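Local coordinates for histone-lysine N-methyltransferase, H3 lysine-9 specific SUVH4 (Arabidopsis thaliana, PDB 4QEO), which transfers methyl groups from S-adenosyl-L-methionine to a lysine in the histone H3 tail and binds methylated DNA, linking DNA methylation to transcriptional silencing, at residues N86-M91 / V108-S113; V163-T168 / Y188-F193; E464-V469 / D490-M495. All blocks are in the same frame, centred on the assembly; numbering follows the deposited sequence.

Contact 1 (N86-M91 / V108-S113). With nucleotides of chain B.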
loop_
_atom_site.group_PDB
_atom_site.type_symbol
_atom_site.label_atom_id
_atom_site.label_comp_id
_atom_site.label_asym_id
_atom_site.label_seq_id
_atom_site.Cartn_x
_atom_site.Cartn_y
_atom_site.Cartn_z
ATOM N N ASN A 86 -6.970 7.234 -21.578
ATOM C CA ASN A 86 -7.157 6.253 -22.656
ATOM C C ASN A 86 -7.230 4.803 -22.222
ATOM O O ASN A 86 -6.376 4.340 -21.471
ATOM C CB ASN A 86 -6.034 6.351 -23.682
ATOM C CG ASN A 86 -5.998 7.685 -24.365
ATOM O OD1 ASN A 86 -6.304 8.706 -23.754
ATOM N ND2 ASN A 86 -5.662 7.685 -25.652
ATOM N N GLY A 87 -8.231 4.084 -22.736
ATOM C CA GLY A 87 -8.388 2.669 -22.456
ATOM C C GLY A 87 -7.316 1.832 -23.123
ATOM O O GLY A 87 -6.913 0.785 -22.611
ATOM N N ILE A 88 -6.832 2.302 -24.265
ATOM C CA ILE A 88 -5.888 1.523 -25.050
ATOM C C ILE A 88 -4.524 2.198 -25.131
ATOM O O ILE A 88 -4.399 3.316 -25.643
ATOM C CB ILE A 88 -6.394 1.304 -26.497
ATOM C CG1 ILE A 88 -7.791 0.654 -26.487
ATOM C CG2 ILE A 88 -5.387 0.438 -27.265
ATOM C CD1 ILE A 88 -8.490 0.621 -27.874
ATOM N N ASP A 89 -3.507 1.496 -24.644
ATOM C CA ASP A 89 -2.128 1.948 -24.740
ATOM C C ASP A 89 -1.406 1.144 -25.824
ATOM O O ASP A 89 -1.481 -0.093 -25.852
ATOM C CB ASP A 89 -1.436 1.758 -23.380
ATOM C CG ASP A 89 -0.309 2.747 -23.180
ATOM O OD1 ASP A 89 -0.380 3.839 -23.792
ATOM O OD2 ASP A 89 0.628 2.440 -22.417
ATOM N N TYR A 90 -0.732 1.839 -26.734
ATOM C CA TYR A 90 -0.088 1.153 -27.857
ATOM C C TYR A 90 1.237 1.757 -28.286
ATOM O O TYR A 90 1.528 2.918 -28.009
ATOM C CB TYR A 90 -1.033 1.082 -29.053
ATOM C CG TYR A 90 -1.453 2.417 -29.654
ATOM C CD1 TYR A 90 -0.730 2.981 -30.690
ATOM C CD2 TYR A 90 -2.586 3.095 -29.198
ATOM C CE1 TYR A 90 -1.108 4.171 -31.268
ATOM C CE2 TYR A 90 -2.980 4.307 -29.772
ATOM C CZ TYR A 90 -2.228 4.828 -30.810
ATOM O OH TYR A 90 -2.578 6.006 -31.410
ATOM N N MET A 91 2.056 0.938 -28.930
ATOM C CA MET A 91 3.290 1.393 -29.547
ATOM C C MET A 91 2.906 2.109 -30.811
ATOM O O MET A 91 2.252 1.521 -31.681
ATOM C CB MET A 91 4.190 0.204 -29.909
ATOM C CG MET A 91 4.781 -0.532 -28.715
ATOM S SD MET A 91 5.656 -1.994 -29.317
ATOM C CE MET A 91 6.516 -2.422 -27.816
ATOM N N VAL A 108 -0.496 -2.807 -26.428
ATOM C CA VAL A 108 0.185 -3.583 -25.395
ATOM C C VAL A 108 -0.621 -3.725 -24.109
ATOM O O VAL A 108 -0.387 -4.654 -23.350
ATOM C CB VAL A 108 1.595 -3.034 -25.047
ATOM C CG1 VAL A 108 2.482 -3.051 -26.302
ATOM C CG2 VAL A 108 1.523 -1.632 -24.415
ATOM N N SER A 109 -1.577 -2.822 -23.884
ATOM C CA SER A 109 -2.307 -2.776 -22.608
ATOM C C SER A 109 -3.667 -2.105 -22.790
ATOM O O SER A 109 -3.766 -1.027 -23.400
ATOM C CB SER A 109 -1.473 -2.033 -21.537
ATOM O OG SER A 109 -2.194 -1.892 -20.314
ATOM N N ILE A 110 -4.718 -2.748 -22.281
ATOM C CA ILE A 110 -6.035 -2.118 -22.283
ATOM C C ILE A 110 -6.624 -2.081 -20.888
ATOM O O ILE A 110 -6.273 -2.880 -20.038
ATOM C CB ILE A 110 -7.046 -2.815 -23.247
ATOM C CG1 ILE A 110 -7.341 -4.240 -22.759
ATOM C CG2 ILE A 110 -6.484 -2.829 -24.667
ATOM C CD1 ILE A 110 -8.483 -4.919 -23.488
ATOM N N VAL A 111 -7.545 -1.150 -20.664
ATOM C CA VAL A 111 -8.220 -1.073 -19.380
ATOM C C VAL A 111 -9.725 -1.199 -19.594
ATOM O O VAL A 111 -10.307 -0.471 -20.403
ATOM C CB VAL A 111 -7.928 0.283 -18.690
ATOM C CG1 VAL A 111 -8.688 0.381 -17.377
ATOM C CG2 VAL A 111 -6.418 0.463 -18.473
ATOM N N MET A 112 -10.359 -2.112 -18.863
ATOM C CA MET A 112 -11.809 -2.258 -18.923
ATOM C C MET A 112 -12.418 -1.683 -17.651
ATOM O O MET A 112 -12.205 -2.208 -16.555
ATOM C CB MET A 112 -12.209 -3.745 -19.030
ATOM C CG MET A 112 -11.423 -4.587 -20.012
ATOM S SD MET A 112 -11.724 -6.382 -19.804
ATOM C CE MET A 112 -13.513 -6.403 -19.639
ATOM N N SER A 113 -13.180 -0.607 -17.785
ATOM C CA SER A 113 -13.674 0.087 -16.604
ATOM C C SER A 113 -15.168 0.250 -16.702
ATOM O O SER A 113 -15.758 0.999 -15.936
ATOM C CB SER A 113 -13.004 1.451 -16.478
ATOM O OG SER A 113 -11.657 1.266 -16.078
ATOM N N1 5CM B 7 -12.833 2.307 -21.466
ATOM C C2 5CM B 7 -13.684 1.212 -21.274
ATOM N N3 5CM B 7 -13.964 0.349 -22.252
ATOM C C4 5CM B 7 -13.451 0.493 -23.443
ATOM C C5 5CM B 7 -12.564 1.630 -23.668
ATOM C C5A 5CM B 7 -11.979 1.826 -25.015
ATOM C C6 5CM B 7 -12.311 2.510 -22.649
ATOM O O2 5CM B 7 -14.174 0.995 -20.205
ATOM N N4 5CM B 7 -13.707 -0.332 -24.420
ATOM C "C1'" 5CM B 7 -12.636 3.251 -20.390
ATOM C "C2'" 5CM B 7 -11.253 3.762 -20.026
ATOM C "C3'" 5CM B 7 -11.597 5.109 -19.437
ATOM C "C4'" 5CM B 7 -12.679 5.593 -20.381
ATOM O "O4'" 5CM B 7 -13.334 4.415 -20.784
ATOM O "O3'" 5CM B 7 -12.187 4.985 -18.154
ATOM C "C5'" 5CM B 7 -12.209 6.450 -21.560
ATOM O "O5'" 5CM B 7 -11.213 5.899 -22.381
ATOM P P 5CM B 7 -11.053 6.255 -23.891
ATOM O OP1 5CM B 7 -10.173 5.293 -24.464
ATOM O OP2 5CM B 7 -12.326 6.507 -24.464
ATOM P P DT B 6 -10.874 9.206 -29.094
ATOM O OP1 DT B 6 -10.577 7.970 -29.729
ATOM O OP2 DT B 6 -12.173 9.745 -29.222
ATOM O "O5'" DT B 6 -10.562 9.157 -27.551
ATOM C "C5'" DT B 6 -9.416 8.479 -27.072
ATOM C "C4'" DT B 6 -9.195 8.828 -25.624
ATOM O "O4'" DT B 6 -8.829 10.214 -25.527
ATOM C "C3'" DT B 6 -10.428 8.648 -24.738
ATOM O "O3'" DT B 6 -10.258 7.583 -23.809
ATOM C "C2'" DT B 6 -10.590 9.993 -24.057
ATOM C "C1'" DT B 6 -9.247 10.651 -24.268
ATOM N N1 DT B 6 -9.287 12.121 -24.264
ATOM C C2 DT B 6 -8.223 12.801 -23.729
ATOM O O2 DT B 6 -7.226 12.250 -23.316
ATOM N N3 DT B 6 -8.358 14.164 -23.726
ATOM C C4 DT B 6 -9.438 14.894 -24.174
ATOM O O4 DT B 6 -9.422 16.109 -24.093
ATOM C C5 DT B 6 -10.526 14.117 -24.709
ATOM C C7 DT B 6 -11.740 14.822 -25.221
ATOM C C6 DT B 6 -10.395 12.785 -24.730
ATOM P P DA B 8 -11.408 4.776 -16.848
ATOM O OP1 DA B 8 -10.604 3.595 -16.871
ATOM O OP2 DA B 8 -12.334 4.961 -15.790
ATOM O "O5'" DA B 8 -10.321 5.917 -16.782
ATOM C "C5'" DA B 8 -10.694 7.241 -16.450
ATOM C "C4'" DA B 8 -9.770 7.790 -15.397
ATOM O "O4'" DA B 8 -9.784 9.219 -15.477
ATOM C "C3'" DA B 8 -10.210 7.477 -13.978
ATOM O "O3'" DA B 8 -9.073 7.485 -13.119
ATOM C "C2'" DA B 8 -11.226 8.568 -13.712
ATOM C "C1'" DA B 8 -10.764 9.727 -14.595
ATOM N N9 DA B 8 -11.786 10.379 -15.404
ATOM C C8 DA B 8 -12.889 9.838 -16.006
ATOM N N7 DA B 8 -13.579 10.696 -16.713
ATOM C C5 DA B 8 -12.872 11.879 -16.581
ATOM C C6 DA B 8 -13.083 13.170 -17.094
ATOM N N6 DA B 8 -14.102 13.495 -17.884
ATOM N N1 DA B 8 -12.187 14.122 -16.775
ATOM C C2 DA B 8 -11.165 13.799 -15.981
ATOM N N3 DA B 8 -10.854 12.625 -15.446
ATOM C C4 DA B 8 -11.761 11.696 -15.786
#

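Contact 2 (V163-T168 / Y188-F193)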
loop_
_atom_site.group_PDB
_atom_site.type_symbol
_atom_site.label_atom_id
_atom_site.label_comp_id
_atom_site.label_asym_id
_atom_site.label_seq_id
_atom_site.Cartn_x
_atom_site.Cartn_y
_atom_site.Cartn_z
ATOM N N VAL A 163 0.014 -11.001 -31.129
ATOM C CA VAL A 163 0.668 -10.265 -30.036
ATOM C C VAL A 163 -0.310 -10.074 -28.889
ATOM O O VAL A 163 -1.386 -9.514 -29.081
ATOM C CB VAL A 163 1.148 -8.877 -30.526
ATOM C CG1 VAL A 163 1.668 -7.994 -29.351
ATOM C CG2 VAL A 163 2.211 -9.050 -31.584
ATOM N N PRO A 164 0.052 -10.551 -27.687
ATOM C CA PRO A 164 -0.876 -10.464 -26.565
ATOM C C PRO A 164 -0.945 -9.068 -25.976
ATOM O O PRO A 164 -0.015 -8.261 -26.100
ATOM C CB PRO A 164 -0.265 -11.409 -25.530
ATOM C CG PRO A 164 1.165 -11.401 -25.830
ATOM C CD PRO A 164 1.309 -11.213 -27.312
ATOM N N VAL A 165 -2.059 -8.811 -25.312
ATOM C CA VAL A 165 -2.327 -7.514 -24.708
ATOM C C VAL A 165 -2.539 -7.746 -23.212
ATOM O O VAL A 165 -3.194 -8.727 -22.831
ATOM C CB VAL A 165 -3.601 -6.886 -25.382
ATOM C CG1 VAL A 165 -4.067 -5.695 -24.663
ATOM C CG2 VAL A 165 -3.292 -6.485 -26.834
ATOM N N ARG A 166 -1.974 -6.874 -22.373
ATOM C CA ARG A 166 -2.290 -6.873 -20.949
ATOM C C ARG A 166 -3.685 -6.331 -20.762
ATOM O O ARG A 166 -4.065 -5.360 -21.408
ATOM C CB ARG A 166 -1.297 -6.001 -20.146
ATOM C CG ARG A 166 0.147 -6.521 -20.185
ATOM C CD ARG A 166 1.051 -5.726 -19.189
ATOM N NE ARG A 166 1.231 -4.330 -19.596
ATOM C CZ ARG A 166 2.005 -3.931 -20.603
ATOM N NH1 ARG A 166 2.672 -4.823 -21.322
ATOM N NH2 ARG A 166 2.124 -2.630 -20.882
ATOM N N VAL A 167 -4.448 -6.960 -19.876
ATOM C CA VAL A 167 -5.822 -6.550 -19.627
ATOM C C VAL A 167 -5.973 -6.249 -18.135
ATOM O O VAL A 167 -5.599 -7.053 -17.276
ATOM C CB VAL A 167 -6.843 -7.635 -20.073
ATOM C CG1 VAL A 167 -8.238 -7.251 -19.615
ATOM C CG2 VAL A 167 -6.786 -7.824 -21.591
ATOM N N THR A 168 -6.504 -5.068 -17.847
ATOM C CA THR A 168 -6.672 -4.588 -16.482
ATOM C C THR A 168 -8.114 -4.157 -16.282
ATOM O O THR A 168 -8.685 -3.471 -17.133
ATOM C CB THR A 168 -5.722 -3.404 -16.209
ATOM O OG1 THR A 168 -4.364 -3.861 -16.327
ATOM C CG2 THR A 168 -5.959 -2.804 -14.799
ATOM N N TYR A 188 -4.065 -11.434 -22.731
ATOM C CA TYR A 188 -5.126 -11.955 -23.599
ATOM C C TYR A 188 -4.677 -11.809 -25.037
ATOM O O TYR A 188 -3.979 -10.857 -25.388
ATOM C CB TYR A 188 -6.431 -11.151 -23.424
ATOM C CG TYR A 188 -7.197 -11.374 -22.119
ATOM C CD1 TYR A 188 -6.640 -11.068 -20.883
ATOM C CD2 TYR A 188 -8.515 -11.846 -22.145
ATOM C CE1 TYR A 188 -7.362 -11.248 -19.693
ATOM C CE2 TYR A 188 -9.246 -12.022 -20.960
ATOM C CZ TYR A 188 -8.668 -11.725 -19.746
ATOM O OH TYR A 188 -9.383 -11.922 -18.576
ATOM N N LYS A 189 -5.093 -12.737 -25.891
ATOM C CA LYS A 189 -4.948 -12.532 -27.314
ATOM C C LYS A 189 -6.179 -11.842 -27.864
ATOM O O LYS A 189 -7.265 -11.970 -27.303
ATOM C CB LYS A 189 -4.763 -13.875 -28.039
ATOM C CG LYS A 189 -5.976 -14.833 -28.003
ATOM C CD LYS A 189 -5.779 -15.979 -29.065
ATOM C CE LYS A 189 -6.982 -16.948 -29.185
ATOM N NZ LYS A 189 -6.785 -18.019 -30.263
ATOM N N VAL A 190 -6.007 -11.117 -28.964
ATOM C CA VAL A 190 -7.144 -10.653 -29.746
ATOM C C VAL A 190 -7.469 -11.757 -30.751
ATOM O O VAL A 190 -6.733 -11.995 -31.709
ATOM C CB VAL A 190 -6.834 -9.337 -30.471
ATOM C CG1 VAL A 190 -8.106 -8.759 -31.112
ATOM C CG2 VAL A 190 -6.235 -8.360 -29.479
ATOM N N GLU A 191 -8.576 -12.443 -30.497
ATOM C CA GLU A 191 -8.987 -13.592 -31.289
ATOM C C GLU A 191 -9.546 -13.106 -32.596
ATOM O O GLU A 191 -9.228 -13.627 -33.667
ATOM C CB GLU A 191 -10.070 -14.365 -30.543
ATOM C CG GLU A 191 -10.833 -15.338 -31.423
ATOM C CD GLU A 191 -10.661 -16.752 -30.957
ATOM O OE1 GLU A 191 -9.548 -17.299 -31.120
ATOM O OE2 GLU A 191 -11.627 -17.300 -30.389
ATOM N N LYS A 192 -10.394 -12.097 -32.515
ATOM C CA LYS A 192 -10.860 -11.530 -33.780
ATOM C C LYS A 192 -11.479 -10.190 -33.549
ATOM O O LYS A 192 -11.630 -9.789 -32.412
ATOM C CB LYS A 192 -11.877 -12.443 -34.472
ATOM C CG LYS A 192 -13.109 -12.688 -33.673
ATOM C CD LYS A 192 -14.122 -13.433 -34.496
ATOM C CE LYS A 192 -15.195 -13.974 -33.591
ATOM N NZ LYS A 192 -14.621 -14.801 -32.503
ATOM N N PHE A 193 -11.824 -9.487 -34.619
ATOM C CA PHE A 193 -12.415 -8.167 -34.452
ATOM C C PHE A 193 -13.295 -7.851 -35.626
ATOM O O PHE A 193 -13.129 -8.416 -36.719
ATOM C CB PHE A 193 -11.322 -7.090 -34.325
ATOM C CG PHE A 193 -10.541 -6.892 -35.595
ATOM C CD1 PHE A 193 -9.473 -7.731 -35.899
ATOM C CD2 PHE A 193 -10.891 -5.892 -36.496
ATOM C CE1 PHE A 193 -8.766 -7.578 -37.077
ATOM C CE2 PHE A 193 -10.188 -5.739 -37.697
ATOM C CZ PHE A 193 -9.140 -6.584 -37.989
HETATM O O HOH W 1 -3.466 -11.081 -29.995
#

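Contact 3 (E464-V469 / D490-M495)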
loop_
_atom_site.group_PDB
_atom_site.type_symbol
_atom_site.label_atom_id
_atom_site.label_comp_id
_atom_site.label_asym_id
_atom_site.label_seq_id
_atom_site.Cartn_x
_atom_site.Cartn_y
_atom_site.Cartn_z
ATOM N N GLU A 464 10.655 -8.257 3.026
ATOM C CA GLU A 464 10.015 -7.239 2.177
ATOM C C GLU A 464 8.698 -6.736 2.776
ATOM O O GLU A 464 7.606 -7.121 2.363
ATOM C CB GLU A 464 9.865 -7.677 0.708
ATOM C CG GLU A 464 9.077 -8.951 0.455
ATOM C CD GLU A 464 8.976 -9.295 -1.028
ATOM O OE1 GLU A 464 9.242 -8.411 -1.874
ATOM O OE2 GLU A 464 8.633 -10.452 -1.349
ATOM N N PRO A 465 8.813 -5.852 3.765
ATOM C CA PRO A 465 7.704 -5.376 4.593
ATOM C C PRO A 465 6.752 -4.428 3.857
ATOM O O PRO A 465 7.156 -3.763 2.901
ATOM C CB PRO A 465 8.435 -4.605 5.685
ATOM C CG PRO A 465 9.642 -4.083 4.996
ATOM C CD PRO A 465 10.082 -5.191 4.122
ATOM N N ASN A 466 5.501 -4.364 4.312
ATOM C CA ASN A 466 4.576 -3.344 3.826
ATOM C C ASN A 466 4.289 -2.268 4.895
ATOM O O ASN A 466 3.516 -1.334 4.661
ATOM C CB ASN A 466 3.287 -3.977 3.269
ATOM C CG ASN A 466 2.616 -4.890 4.269
ATOM O OD1 ASN A 466 2.897 -4.825 5.461
ATOM N ND2 ASN A 466 1.732 -5.745 3.794
ATOM N N LEU A 467 4.921 -2.413 6.065
ATOM C CA LEU A 467 4.908 -1.370 7.089
ATOM C C LEU A 467 6.321 -0.865 7.389
ATOM O O LEU A 467 7.316 -1.532 7.099
ATOM C CB LEU A 467 4.279 -1.872 8.403
ATOM C CG LEU A 467 2.893 -2.520 8.336
ATOM C CD1 LEU A 467 2.438 -2.967 9.731
ATOM C CD2 LEU A 467 1.895 -1.564 7.725
ATOM N N PHE A 468 6.401 0.316 7.991
ATOM C CA PHE A 468 7.661 0.807 8.513
ATOM C C PHE A 468 7.456 1.479 9.870
ATOM O O PHE A 468 6.338 1.899 10.214
ATOM C CB PHE A 468 8.350 1.743 7.522
ATOM C CG PHE A 468 7.700 3.095 7.388
ATOM C CD1 PHE A 468 6.626 3.283 6.536
ATOM C CD2 PHE A 468 8.190 4.187 8.099
ATOM C CE1 PHE A 468 6.041 4.533 6.398
ATOM C CE2 PHE A 468 7.613 5.435 7.969
ATOM C CZ PHE A 468 6.535 5.611 7.116
ATOM N N VAL A 469 8.548 1.541 10.627
ATOM C CA VAL A 469 8.592 2.118 11.959
ATOM C C VAL A 469 8.929 3.595 11.899
ATOM O O VAL A 469 9.934 3.987 11.304
ATOM C CB VAL A 469 9.668 1.425 12.816
ATOM C CG1 VAL A 469 9.965 2.243 14.065
ATOM C CG2 VAL A 469 9.232 0.020 13.176
ATOM N N ASP A 490 3.152 0.987 2.010
ATOM C CA ASP A 490 2.592 0.748 0.696
ATOM C C ASP A 490 1.093 0.774 0.808
ATOM O O ASP A 490 0.544 0.678 1.907
ATOM C CB ASP A 490 3.023 -0.634 0.198
ATOM C CG ASP A 490 4.524 -0.809 0.200
ATOM O OD1 ASP A 490 5.213 -0.056 -0.526
ATOM O OD2 ASP A 490 5.014 -1.702 0.918
ATOM N N ASN A 491 0.421 0.889 -0.332
ATOM C CA ASN A 491 -0.996 0.593 -0.378
ATOM C C ASN A 491 -1.193 -0.914 -0.160
ATOM O O ASN A 491 -0.631 -1.741 -0.883
ATOM C CB ASN A 491 -1.586 1.045 -1.719
ATOM C CG ASN A 491 -1.543 2.555 -1.888
ATOM O OD1 ASN A 491 -1.904 3.291 -0.975
ATOM N ND2 ASN A 491 -1.077 3.020 -3.044
ATOM N N ILE A 492 -1.988 -1.266 0.841
ATOM C CA ILE A 492 -2.155 -2.660 1.238
ATOM C C ILE A 492 -3.566 -3.135 0.897
ATOM O O ILE A 492 -4.543 -2.427 1.153
ATOM C CB ILE A 492 -1.850 -2.821 2.760
ATOM C CG1 ILE A 492 -0.417 -2.346 3.037
ATOM C CG2 ILE A 492 -2.058 -4.255 3.213
ATOM C CD1 ILE A 492 -0.056 -2.194 4.508
ATOM N N SER A 493 -3.668 -4.315 0.289
ATOM C CA SER A 493 -4.965 -4.880 -0.073
ATOM C C SER A 493 -5.498 -5.756 1.059
ATOM O O SER A 493 -4.725 -6.234 1.888
ATOM C CB SER A 493 -4.851 -5.722 -1.355
ATOM O OG SER A 493 -4.540 -4.927 -2.485
ATOM N N PRO A 494 -6.819 -5.989 1.086
ATOM C CA PRO A 494 -7.419 -6.887 2.083
ATOM C C PRO A 494 -6.772 -8.283 2.104
ATOM O O PRO A 494 -6.403 -8.797 1.054
ATOM C CB PRO A 494 -8.869 -6.985 1.616
ATOM C CG PRO A 494 -9.125 -5.673 0.947
ATOM C CD PRO A 494 -7.842 -5.323 0.260
ATOM N N MET A 495 -6.634 -8.856 3.299
ATOM C CA MET A 495 -6.058 -10.189 3.522
ATOM C C MET A 495 -4.539 -10.283 3.359
ATOM O O MET A 495 -3.959 -11.348 3.569
ATOM C CB MET A 495 -6.765 -11.266 2.690
ATOM C CG MET A 495 -8.226 -11.391 3.016
ATOM S SD MET A 495 -8.483 -11.541 4.790
ATOM C CE MET A 495 -10.209 -11.071 4.884
#

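Contact 1 (N86-M91 / V108-S113)
V108 N gives D89 O a nearly straight bond (2.9 Å, 178° at the hydrogen) between two antiparallel strands. V108 CG1 also meets the flank of M91 at CG, the branched and the long chain crossing nearly at right angles. S109 adds a second, weak bond from its N to the same carbonyl, so V108 and S109 together face D89 and form a classic beta bulge. S109 O takes D89 N in return (2.8 Å). The small polar side chains of this pair share a face, their CB atoms 4.2 Å apart, and each reaches beyond the strands for its partner: S109 OG to H81, D89 OD2 to the backbone N of N82. On the other face I110 lies alongside I88, CG2 to CG1 at 4.1 Å; beta-branched like V108, it has a methyl close to the strand, and with CG2 anti to its carbonyl carbon it turns this methyl to its neighbour. Its CA also makes a CH···O contact with G87 O. V111 N binds that oxygen in the carbonyl plane, on a lone pair (2.8 Å, 140°). G87 N in turn grips OP1 of 5CM7 of chain B at 2.9 Å, and a side chain at G87 would run into that nucleotide's base. Beyond M112, S113 holds two nucleotides, its N bonding O2 of 5CM7 and its compact hydroxyl OG giving a 2.7 Å bond to OP1 of DA8, both of chain B. The strand ends thus hold the base and phosphate of 5CM7 and the phosphate of DA8, consistent with the flipped-base pocket of SRA domains.

Contact 2 (V163-T168 / Y188-F193)
V165 and Y188 face each other as an antiparallel hydrogen-bonded pair, with two nearly equal backbone bonds closing the ring: V165 N to Y188 O at 2.8 Å and Y188 N to V165 O, also 2.8 Å. Y188 O also receives a CH···O contact from P164 CA; proline has no N-H to give, and beyond it a water accepts a hydrogen bond from V190 N at 2.7 Å and lies near V163 O. The two strands, 165-172 and 180-197, form a hairpin in the SRA domain's sheet, and the axes of the short segments stand at 109°, far from the 180° of straight antiparallel strands, because the hairpin is strongly twisted and bent here. Among apolar contacts, V167 CG1 lies over one face of the Y188 ring, while V167 CG2 comes within 3.3 Å of Y188 CD1 at the rim, the two side chains crossing at about a right angle. Y188 CG stands anti to its carbonyl carbon (chi1 -73°), which swings the ring back across V167. A flat aromatic suits this place because its face can receive a branched side chain while its hydroxyl reaches A123 O and R169 NH1. V165 CG2 and V190 CG2 meet more loosely, at 4.4 Å, and helix 151-161 covers both valines. A salt bridge within 188-193 joins K189 NZ to E191 OE1 (3.0 Å).

Contact 3 (E464-V469 / D490-M495)
The N466 amide lies flat against I492, whose CD1 sits squarely over one amide face, 3.8 Å from CG and about as far from OD1 as from ND2. Both polar atoms are engaged elsewhere: OD1 accepts T499 N and ND2 donates to E497 O, so the amide is fixed in its rotation and can offer its face to a methyl. N466 CG stands between the backbone N and the carbonyl carbon (chi1 55°), bringing that face to I492. The other flat group, the D490 carboxylate, sets OD2 3.4 Å from N466 CA, while OD1 forms a salt bridge with R19 on helix 10-30. N466 closes the NHSCxPN signature of SET domains (N460 to N466), which includes the zinc ligand C463, and its amide leans on the loop before strand 499-500; in SET domains this later segment and the NHSC segment together make the pseudoknot by the active site. Were N466 an alanine, E497 O and T499 N would probably lose their side-chain partners and I492 CD1 the flat face it rests on. L467 adds a purely apolar touch, its CD2 meeting the same I492 CD1 at 3.8 Å.

From the N terminus, contact 1 closes first, bringing strand 88-91 back against strand 106-112 with 14 residues between the strands. Contact 2 opens only later, after helix 151-161, and closes the hairpin of strands 165-172 and 180-197. Contact 3 follows in the SET domain, shutting the excursion that leaves along strand 467-473 and returns by strand 483-488. The three loops run in series, with none enclosing or crossing another. Contacts 1 and 2 nevertheless join in one sheet, because strands 106-112 and 165-172 are parallel neighbours: M112 N reaches T168 O, and I110 N reaches R166 O. Contact 3 stands apart, its centre about 28 Å from that of contact 1.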